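Local coordinates for protein leucyl-tRNA synthetase subunit alpha (Aquifex aeolicus, PDB 3PZ5) that is the CP1 editing domain of leucyl-tRNA synthetase, which probably hydrolyses tRNA(Leu) wrongly charged with amino acids other than leucine, at residues V69-F72 and V73-M76. The protein carries 1 engineered substitution. Sequence-based numbering, arbitrary orientation.
Sequences VENF and VEKM
Phe72 and Met76, one helical turn apart, meet through a Met-aromatic contact on the buried side of helix 66-78. The thioether of Met76 folds back on itself, bent at both chi2 and chi3, and this brings its methyl to the ring: CE of Met76 lies 3.2 Å from CE1 of Phe72, closer than two carbons normally come, so the exact value is doubtful. The sulfur follows obliquely, SD of Met76 standing 5.0 Å from the ring centroid of Phe72 and 36° off the ring normal. With CG anti to its backbone N and beside its own carbonyl carbon (chi1 171°), Phe72 carries its ring toward the next turn, where the methyl meets it. With an alanine at this position, the Met76 methyl is likely to lose its aromatic partner and a gap to open beside Pro46 and Val93.

Four successive i to i+4 backbone hydrogen bonds join the two turns, as in any regular alpha-helix. Val73 N gives the straightest, 3.0 Å to Val69 O, and Met76 N the most bent, 2.9 Å to Phe72 O; Glu74 N to Glu70 O and Lys75 N to Asn71 O lie between. Beside the first of these, CG2 of Val73 rests 3.4 Å from Val69 O.

On the exposed side Asn71 and Glu74 run side by side in the same direction, their amide and carboxylate planes 60° apart. Their nearest polar atoms, Asn71 OD1 and Glu74 OE1, are both oxygens, 3.5 Å from each other. Lys75 stretches out beyond CG, and its NZ forms a salt bridge with Glu91.

The helix is amphipathic and peripheral, this contact centred about 20 Å from the centre of the chain. Its apolar side faces strand 92-100 (Val69 and Phe72 on Val93, Val69 also on Leu95), helix 50-60 (Val69 and Val73 on Val51) and the loops holding Pro46 and Asn114, both touched by Met76.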
ATOM      1  N   VAL A  69     -17.722   7.963   0.733  1.00 36.62           N
ATOM      2  CA  VAL A  69     -17.045   6.670   0.627  1.00 36.84           C
ATOM      3  C   VAL A  69     -18.032   5.557   0.247  1.00 37.20           C
ATOM      4  O   VAL A  69     -17.745   4.736  -0.625  1.00 36.93           O
ATOM      5  CB  VAL A  69     -16.276   6.320   1.929  1.00 36.73           C
ATOM      6  CG1 VAL A  69     -15.754   4.896   1.890  1.00 36.58           C
ATOM      7  CG2 VAL A  69     -15.126   7.297   2.147  1.00 36.41           C
ATOM      8  N   GLU A  70     -19.194   5.552   0.898  1.00 37.81           N
ATOM      9  CA  GLU A  70     -20.286   4.639   0.557  1.00 38.73           C
ATOM     10  C   GLU A  70     -20.720   4.790  -0.917  1.00 38.85           C
ATOM     11  O   GLU A  70     -21.063   3.803  -1.566  1.00 38.76           O
ATOM     12  CB  GLU A  70     -21.471   4.841   1.516  1.00 38.92           C
ATOM     13  CG  GLU A  70     -22.578   3.770   1.445  1.00 40.53           C
ATOM     14  CD  GLU A  70     -22.349   2.554   2.364  1.00 42.69           C
ATOM     15  OE1 GLU A  70     -21.401   2.564   3.185  1.00 43.60           O
ATOM     16  OE2 GLU A  70     -23.138   1.579   2.264  1.00 42.72           O
ATOM     17  N   ASN A  71     -20.682   6.019  -1.437  1.00 39.27           N
ATOM     18  CA  ASN A  71     -20.966   6.287  -2.852  1.00 39.81           C
ATOM     19  C   ASN A  71     -19.924   5.713  -3.803  1.00 40.01           C
ATOM     20  O   ASN A  71     -20.255   5.266  -4.904  1.00 40.05           O
ATOM     21  CB  ASN A  71     -21.105   7.789  -3.108  1.00 39.89           C
ATOM     22  CG  ASN A  71     -22.522   8.291  -2.898  1.00 40.89           C
ATOM     23  OD1 ASN A  71     -23.342   7.641  -2.242  1.00 41.23           O
ATOM     24  ND2 ASN A  71     -22.819   9.459  -3.459  1.00 41.91           N
ATOM     25  N   PHE A  72     -18.664   5.748  -3.374  1.00 40.29           N
ATOM     26  CA  PHE A  72     -17.560   5.172  -4.134  1.00 40.52           C
ATOM     27  C   PHE A  72     -17.714   3.655  -4.228  1.00 40.88           C
ATOM     28  O   PHE A  72     -17.662   3.094  -5.320  1.00 40.70           O
ATOM     29  CB  PHE A  72     -16.216   5.568  -3.496  1.00 40.30           C
ATOM     30  CG  PHE A  72     -15.020   4.857  -4.078  1.00 39.72           C
ATOM     31  CD1 PHE A  72     -14.457   5.275  -5.280  1.00 39.30           C
ATOM     32  CD2 PHE A  72     -14.444   3.780  -3.412  1.00 39.00           C
ATOM     33  CE1 PHE A  72     -13.342   4.623  -5.812  1.00 38.89           C
ATOM     34  CE2 PHE A  72     -13.332   3.122  -3.941  1.00 38.76           C
ATOM     35  CZ  PHE A  72     -12.784   3.544  -5.141  1.00 38.55           C
ATOM     36  N   VAL A  73     -17.921   3.012  -3.079  1.00 41.67           N
ATOM     37  CA  VAL A  73     -18.103   1.558  -2.992  1.00 42.57           C
ATOM     38  C   VAL A  73     -19.255   1.082  -3.873  1.00 43.38           C
ATOM     39  O   VAL A  73     -19.078   0.177  -4.689  1.00 43.24           O
ATOM     40  CB  VAL A  73     -18.324   1.102  -1.524  1.00 42.46           C
ATOM     41  CG1 VAL A  73     -18.700  -0.379  -1.451  1.00 42.30           C
ATOM     42  CG2 VAL A  73     -17.083   1.380  -0.690  1.00 42.38           C
ATOM     43  N   GLU A  74     -20.418   1.715  -3.701  1.00 44.68           N
ATOM     44  CA  GLU A  74     -21.629   1.432  -4.484  1.00 46.04           C
ATOM     45  C   GLU A  74     -21.404   1.525  -5.998  1.00 46.54           C
ATOM     46  O   GLU A  74     -21.799   0.628  -6.741  1.00 46.66           O
ATOM     47  CB  GLU A  74     -22.792   2.331  -4.007  1.00 46.27           C
ATOM     48  CG  GLU A  74     -23.824   2.765  -5.067  1.00 47.85           C
ATOM     49  CD  GLU A  74     -23.690   4.238  -5.462  1.00 50.13           C
ATOM     50  OE1 GLU A  74     -23.933   5.116  -4.599  1.00 51.40           O
ATOM     51  OE2 GLU A  74     -23.357   4.525  -6.635  1.00 50.59           O
ATOM     52  N   LYS A  75     -20.754   2.602  -6.437  1.00 47.37           N
ATOM     53  CA  LYS A  75     -20.443   2.819  -7.848  1.00 48.25           C
ATOM     54  C   LYS A  75     -19.478   1.753  -8.378  1.00 49.08           C
ATOM     55  O   LYS A  75     -19.610   1.281  -9.510  1.00 49.13           O
ATOM     56  CB  LYS A  75     -19.854   4.218  -8.033  1.00 48.09           C
ATOM     57  CG  LYS A  75     -19.324   4.524  -9.426  1.00 48.24           C
ATOM     58  CD  LYS A  75     -18.430   5.752  -9.410  1.00 48.50           C
ATOM     59  CE  LYS A  75     -17.787   5.994 -10.768  1.00 48.81           C
ATOM     60  NZ  LYS A  75     -16.947   7.228 -10.778  1.00 48.59           N
ATOM     61  N   MET A  76     -18.521   1.373  -7.537  1.00 50.10           N
ATOM     62  CA  MET A  76     -17.452   0.461  -7.920  1.00 51.10           C
ATOM     63  C   MET A  76     -17.908  -1.001  -7.957  1.00 51.86           C
ATOM     64  O   MET A  76     -17.291  -1.829  -8.631  1.00 51.86           O
ATOM     65  CB  MET A  76     -16.269   0.641  -6.966  1.00 51.05           C
ATOM     66  CG  MET A  76     -14.896   0.620  -7.622  1.00 51.28           C
ATOM     67  SD  MET A  76     -14.580   1.841  -8.921  1.00 51.70           S
ATOM     68  CE  MET A  76     -15.151   3.373  -8.195  1.00 51.38           C
TER